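Local coordinates for L-arabinose ABC transporter, periplasmic L-arabinose-binding protein (Burkholderia thailandensis, PDB 4KZK) that binds a pyranose sugar, here beta-D-galactose, in the cleft between its two lobes and probably delivers L-arabinose from the periplasm to an ABC transporter of the inner membrane, at residues 39-44 / 296-301; 107-112 / 117-122. All blocks are in the same frame, centred on the assembly; numbering follows the deposited sequence.

How the interactions relate
Interactions 1 and 2 pack helices on the parallel sheet of one lobe of this periplasmic binding protein, with centres about 12 Å apart. Interaction 2 is local, running from helix 105-114 to strand 118-122 within a beta-alpha-beta unit, and it is nested in the long loop closed by interaction 1, in which helix 291-308 returns to strand 38-43. Strand 94-98 lies between the two strands involved. The contacts also touch: Met120 SD comes 3.6 Å from Thr298 O, and Phe41 CE1 lies 4.1 Å from Val122 CG1. Thus 117-122 faces helix 105-114 with some residues and helix 291-308 with others, so the sheet is sandwiched between helices near the sugar site.

Interaction 1 (39-44 / 296-301). With GAL (beta-D-galactopyranose), chain B.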
loop_
_atom_site.group_PDB
_atom_site.type_symbol
_atom_site.label_atom_id
_atom_site.label_comp_id
_atom_site.label_asym_id
_atom_site.label_seq_id
_atom_site.Cartn_x
_atom_site.Cartn_y
_atom_site.Cartn_z
ATOM N N ILE A 39 -17.426 -1.365 -16.123
ATOM C CA ILE A 39 -16.182 -1.892 -15.560
ATOM C C ILE A 39 -16.311 -1.955 -14.045
ATOM O O ILE A 39 -16.740 -0.979 -13.408
ATOM C CB ILE A 39 -14.974 -1.026 -15.962
ATOM C CG1 ILE A 39 -14.736 -1.137 -17.473
ATOM C CG2 ILE A 39 -13.714 -1.456 -15.216
ATOM C CD1 ILE A 39 -13.710 -0.169 -18.023
ATOM N N GLY A 40 -15.939 -3.104 -13.486
ATOM C CA GLY A 40 -15.907 -3.296 -12.032
ATOM C C GLY A 40 -14.572 -2.871 -11.488
ATOM O O GLY A 40 -13.559 -3.028 -12.162
ATOM N N PHE A 41 -14.566 -2.315 -10.275
ATOM C CA PHE A 41 -13.323 -1.943 -9.591
ATOM C C PHE A 41 -13.487 -2.397 -8.145
ATOM O O PHE A 41 -14.202 -1.786 -7.371
ATOM C CB PHE A 41 -13.057 -0.442 -9.680
ATOM C CG PHE A 41 -11.595 -0.064 -9.568
ATOM C CD1 PHE A 41 -10.851 -0.339 -8.419
ATOM C CD2 PHE A 41 -10.946 0.558 -10.627
ATOM C CE1 PHE A 41 -9.509 0.022 -8.346
ATOM C CE2 PHE A 41 -9.607 0.923 -10.549
ATOM C CZ PHE A 41 -8.881 0.638 -9.391
ATOM N N VAL A 42 -12.836 -3.506 -7.834
ATOM C CA VAL A 42 -13.072 -4.282 -6.612
ATOM C C VAL A 42 -11.843 -4.133 -5.739
ATOM O O VAL A 42 -10.745 -4.370 -6.201
ATOM C CB VAL A 42 -13.360 -5.763 -6.964
ATOM C CG1 VAL A 42 -13.489 -6.603 -5.701
ATOM C CG2 VAL A 42 -14.618 -5.829 -7.841
ATOM N N VAL A 43 -12.027 -3.706 -4.488
ATOM C CA VAL A 43 -10.898 -3.428 -3.592
ATOM C C VAL A 43 -10.957 -4.182 -2.268
ATOM O O VAL A 43 -12.029 -4.378 -1.687
ATOM C CB VAL A 43 -10.758 -1.904 -3.305
ATOM C CG1 VAL A 43 -10.613 -1.127 -4.606
ATOM C CG2 VAL A 43 -11.917 -1.373 -2.466
ATOM N N LYS A 44 -9.798 -4.585 -1.766
ATOM C CA LYS A 44 -9.755 -5.393 -0.556
ATOM C C LYS A 44 -10.159 -4.650 0.716
ATOM O O LYS A 44 -10.652 -5.266 1.663
ATOM C CB LYS A 44 -8.366 -6.017 -0.361
ATOM C CG LYS A 44 -7.236 -5.019 -0.264
ATOM C CD LYS A 44 -5.874 -5.670 -0.026
ATOM C CE LYS A 44 -4.814 -4.594 0.169
ATOM N NZ LYS A 44 -3.417 -5.099 0.414
ATOM N N TYR A 296 -7.117 5.815 -12.597
ATOM C CA TYR A 296 -7.544 6.348 -13.902
ATOM C C TYR A 296 -6.877 5.550 -15.036
ATOM O O TYR A 296 -7.586 5.069 -15.931
ATOM C CB TYR A 296 -7.280 7.865 -13.952
ATOM C CG TYR A 296 -7.814 8.601 -15.156
ATOM C CD1 TYR A 296 -7.129 8.569 -16.337
ATOM C CD2 TYR A 296 -8.985 9.335 -15.075
ATOM C CE1 TYR A 296 -7.593 9.241 -17.451
ATOM C CE2 TYR A 296 -9.481 10.024 -16.185
ATOM C CZ TYR A 296 -8.780 9.965 -17.374
ATOM O OH TYR A 296 -9.227 10.644 -18.497
ATOM N N ASP A 297 -5.559 5.361 -14.995
ATOM C CA ASP A 297 -4.849 4.707 -16.120
ATOM C C ASP A 297 -5.194 3.231 -16.257
ATOM O O ASP A 297 -5.282 2.707 -17.368
ATOM C CB ASP A 297 -3.327 4.863 -16.037
ATOM C CG ASP A 297 -2.873 6.277 -16.320
ATOM O OD1 ASP A 297 -3.735 7.160 -16.408
ATOM O OD2 ASP A 297 -1.654 6.476 -16.449
ATOM N N THR A 298 -5.381 2.545 -15.137
ATOM C CA THR A 298 -5.823 1.167 -15.197
ATOM C C THR A 298 -7.198 1.099 -15.863
ATOM O O THR A 298 -7.433 0.242 -16.724
ATOM C CB THR A 298 -5.932 0.548 -13.799
ATOM O OG1 THR A 298 -6.741 1.399 -12.974
ATOM C CG2 THR A 298 -4.536 0.338 -13.194
ATOM N N SER A 299 -8.102 1.996 -15.475
ATOM C CA SER A 299 -9.466 1.970 -15.999
ATOM C C SER A 299 -9.472 2.257 -17.504
ATOM O O SER A 299 -10.238 1.647 -18.257
ATOM C CB SER A 299 -10.365 2.967 -15.251
ATOM O OG SER A 299 -10.540 2.625 -13.880
ATOM N N VAL A 300 -8.611 3.168 -17.944
ATOM C CA VAL A 300 -8.485 3.437 -19.386
ATOM C C VAL A 300 -7.889 2.242 -20.135
ATOM O O VAL A 300 -8.375 1.887 -21.227
ATOM C CB VAL A 300 -7.686 4.733 -19.654
ATOM C CG1 VAL A 300 -7.329 4.872 -21.131
ATOM C CG2 VAL A 300 -8.501 5.931 -19.187
ATOM N N ASN A 301 -6.859 1.623 -19.566
ATOM C CA ASN A 301 -6.274 0.429 -20.151
ATOM C C ASN A 301 -7.337 -0.654 -20.312
ATOM O O ASN A 301 -7.440 -1.260 -21.382
ATOM C CB ASN A 301 -5.093 -0.082 -19.317
ATOM C CG ASN A 301 -3.861 0.802 -19.432
ATOM O OD1 ASN A 301 -3.701 1.569 -20.389
ATOM N ND2 ASN A 301 -2.966 0.676 -18.467
HETATM C C1 GAL B . -1.599 -2.286 -1.240
HETATM C C2 GAL B . -1.824 -1.620 0.115
HETATM C C3 GAL B . -2.308 -0.184 -0.128
HETATM C C4 GAL B . -1.331 0.542 -1.048
HETATM C C5 GAL B . -1.187 -0.244 -2.339
HETATM C C6 GAL B . -0.175 0.396 -3.279
HETATM O O1 GAL B . -1.040 -3.561 -0.992
HETATM O O2 GAL B . -2.795 -2.362 0.815
HETATM O O3 GAL B . -2.476 0.525 1.106
HETATM O O4 GAL B . -0.091 0.736 -0.412
HETATM O O5 GAL B . -0.684 -1.534 -2.021
HETATM O O6 GAL B . -0.052 -0.355 -4.476
#
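Behind the galactose pocket of this periplasmic binding protein, in the core of one lobe, strand 39-43 packs Phe41 against helix 296-301, and the segment ends at the pocket residue Lys44. The ring of Phe41 meets the helix with its edge: CE2 lies 3.8 Å from Thr298 OG1, and Ser299 OG is near the ring plane, 3.9 Å from CE2. With CG anti to the backbone N (chi1 -154°), the ring reaches over toward the helix, and its side chain crosses that of Thr298 at about a right angle. Neither hydroxyl is bonded to the ring; each is hydrogen-bonded to a carbonyl one turn back in its own helix, Thr298 OG1 to His294 O and Ser299 OG to Gly295 O. Two residues earlier on the strand, Ile39 CD1 touches Ser299 O at 3.9 Å. With so few atoms touching, just 138 Å² is buried; the 10.2 Å between segment axes is a usual helix-on-sheet spacing.

Beyond the strand, Lys44 is extended past CG, and NZ forms two hydrogen bonds to galactose, with O2 at 2.8 Å and O1 at 3.2 Å. The same ammonium is salt-bridged to Asp124, itself hydrogen-bonded to the galactose, which would be expected to steady its position. Helix 49-65 packs beside this contact, where Trp55 meets the Phe41 ring and Ala58 touches Ser299, while Ile96 of strand 94-98 also touches Phe41.

Interaction 2 (107-112 / 117-122); sequences GIAAKA and MKLMSV
Leu119 reaches from strand 118-122 into the side of helix 107-112, where its two methyls meet Ile108 and Ala109. This is the second half of a right-handed beta-alpha-beta crossover, the repeating unit of the Rossmann-like lobes of periplasmic sugar-binding proteins: strand 94-98 leads into helix 105-114, which returns to strand 118-122. The segment directions differ by 152°, so the helix runs nearly antiparallel to the strand it packs on.

The Leu119 and Ile108 side chains cross at about a right angle. In Leu119, CG stands anti to the backbone N (chi1 173°), which carries the fork toward the helix. Ile108 CG2 then meets both methyls of the fork, Leu119 CD1 at 3.8 Å and CD2 at 3.9 Å, while CD2 also sits beside Ala109, with CA of that alanine at 3.7 Å. Closer to the backbone on the same side chain, Leu119 CB lies 4.2 Å from Ala112 CB. The three helix residues thus bracket the leucine from the delta methyls to CB, and the small alanines at two of the positions are consistent with the close 8.4 Å approach of the segment axes. Beside it in the sheet, Val95 and Ile97 of strand 94-98 also touch Leu119; Ile108 also touches Val80 of helix 77-89.

In the last turns of the helix, where the chain prepares to turn back, the packing gives way to a polar link. Met117 points its CB toward the helix, 4.3 Å from Ala112 CB, and its side chain touches Leu87 of helix 77-89. Its backbone N donates to Ala112 O at 2.8 Å in a nearly straight bond, the N-H...O angle being 172°.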
loop_
_atom_site.group_PDB
_atom_site.type_symbol
_atom_site.label_atom_id
_atom_site.label_comp_id
_atom_site.label_asym_id
_atom_site.label_seq_id
_atom_site.Cartn_x
_atom_site.Cartn_y
_atom_site.Cartn_z
ATOM N N GLY A 107 -9.158 -18.885 -9.243
ATOM C CA GLY A 107 -10.608 -18.806 -9.171
ATOM C C GLY A 107 -11.190 -17.536 -9.761
ATOM O O GLY A 107 -12.222 -17.554 -10.431
ATOM N N ILE A 108 -10.543 -16.404 -9.480
ATOM C CA ILE A 108 -10.964 -15.126 -10.026
ATOM C C ILE A 108 -10.897 -15.160 -11.558
ATOM O O ILE A 108 -11.823 -14.733 -12.248
ATOM C CB ILE A 108 -10.117 -13.966 -9.454
ATOM C CG1 ILE A 108 -10.375 -13.824 -7.945
ATOM C CG2 ILE A 108 -10.394 -12.660 -10.180
ATOM C CD1 ILE A 108 -9.360 -12.954 -7.216
ATOM N N ALA A 109 -9.803 -15.687 -12.079
ATOM C CA ALA A 109 -9.594 -15.747 -13.507
ATOM C C ALA A 109 -10.636 -16.642 -14.166
ATOM O O ALA A 109 -11.183 -16.302 -15.232
ATOM C CB ALA A 109 -8.189 -16.246 -13.799
ATOM N N ALA A 110 -10.909 -17.780 -13.544
ATOM C CA ALA A 110 -11.869 -18.721 -14.111
ATOM C C ALA A 110 -13.272 -18.119 -14.158
ATOM O O ALA A 110 -13.987 -18.256 -15.158
ATOM C CB ALA A 110 -11.873 -20.030 -13.334
ATOM N N LYS A 111 -13.680 -17.446 -13.089
ATOM C CA LYS A 111 -15.013 -16.843 -13.062
ATOM C C LYS A 111 -15.134 -15.690 -14.050
ATOM O O LYS A 111 -16.137 -15.564 -14.736
ATOM C CB LYS A 111 -15.405 -16.399 -11.645
ATOM C CG LYS A 111 -16.745 -15.671 -11.588
ATOM C CD LYS A 111 -17.239 -15.481 -10.157
ATOM C CE LYS A 111 -17.926 -16.736 -9.652
ATOM N NZ LYS A 111 -18.433 -16.595 -8.267
ATOM N N ALA A 112 -14.123 -14.826 -14.101
ATOM C CA ALA A 112 -14.147 -13.705 -15.027
ATOM C C ALA A 112 -14.308 -14.213 -16.461
ATOM O O ALA A 112 -15.064 -13.635 -17.256
ATOM C CB ALA A 112 -12.874 -12.870 -14.879
ATOM N N MET A 117 -15.753 -11.334 -18.664
ATOM C CA MET A 117 -15.168 -10.118 -18.113
ATOM C C MET A 117 -13.659 -10.193 -18.271
ATOM O O MET A 117 -13.044 -11.128 -17.779
ATOM C CB MET A 117 -15.528 -9.984 -16.624
ATOM C CG MET A 117 -16.994 -9.691 -16.350
ATOM S SD MET A 117 -17.327 -9.233 -14.639
ATOM C CE MET A 117 -17.367 -10.846 -13.868
ATOM N N LYS A 118 -13.056 -9.215 -18.942
ATOM C CA LYS A 118 -11.597 -9.101 -18.951
ATOM C C LYS A 118 -11.146 -8.772 -17.542
ATOM O O LYS A 118 -11.877 -8.095 -16.823
ATOM C CB LYS A 118 -11.145 -8.030 -19.930
ATOM C CG LYS A 118 -11.333 -8.509 -21.359
ATOM C CD LYS A 118 -11.058 -7.462 -22.408
ATOM C CE LYS A 118 -10.969 -8.096 -23.787
ATOM N NZ LYS A 118 -12.271 -8.652 -24.233
ATOM N N LEU A 119 -9.977 -9.292 -17.171
ATOM C CA LEU A 119 -9.473 -9.233 -15.795
ATOM C C LEU A 119 -8.107 -8.542 -15.723
ATOM O O LEU A 119 -7.164 -8.949 -16.404
ATOM C CB LEU A 119 -9.357 -10.653 -15.226
ATOM C CG LEU A 119 -8.691 -10.794 -13.853
ATOM C CD1 LEU A 119 -9.482 -10.080 -12.772
ATOM C CD2 LEU A 119 -8.464 -12.251 -13.502
ATOM N N MET A 120 -8.017 -7.536 -14.845
ATOM C CA MET A 120 -6.790 -6.793 -14.554
ATOM C C MET A 120 -6.635 -6.684 -13.038
ATOM O O MET A 120 -7.623 -6.607 -12.334
ATOM C CB MET A 120 -6.899 -5.394 -15.142
ATOM C CG MET A 120 -5.711 -4.489 -14.885
ATOM S SD MET A 120 -5.947 -2.936 -15.750
ATOM C CE MET A 120 -5.825 -3.480 -17.450
ATOM N N SER A 121 -5.397 -6.719 -12.562
ATOM C CA SER A 121 -5.112 -6.544 -11.128
ATOM C C SER A 121 -4.438 -5.211 -10.868
ATOM O O SER A 121 -3.751 -4.641 -11.735
ATOM C CB SER A 121 -4.250 -7.690 -10.589
ATOM O OG SER A 121 -3.057 -7.771 -11.308
ATOM N N VAL A 122 -4.643 -4.708 -9.662
ATOM C CA VAL A 122 -3.999 -3.472 -9.218
ATOM C C VAL A 122 -3.495 -3.699 -7.795
ATOM O O VAL A 122 -4.164 -4.356 -6.984
ATOM C CB VAL A 122 -4.947 -2.252 -9.370
ATOM C CG1 VAL A 122 -6.148 -2.340 -8.452
ATOM C CG2 VAL A 122 -4.189 -0.950 -9.197
#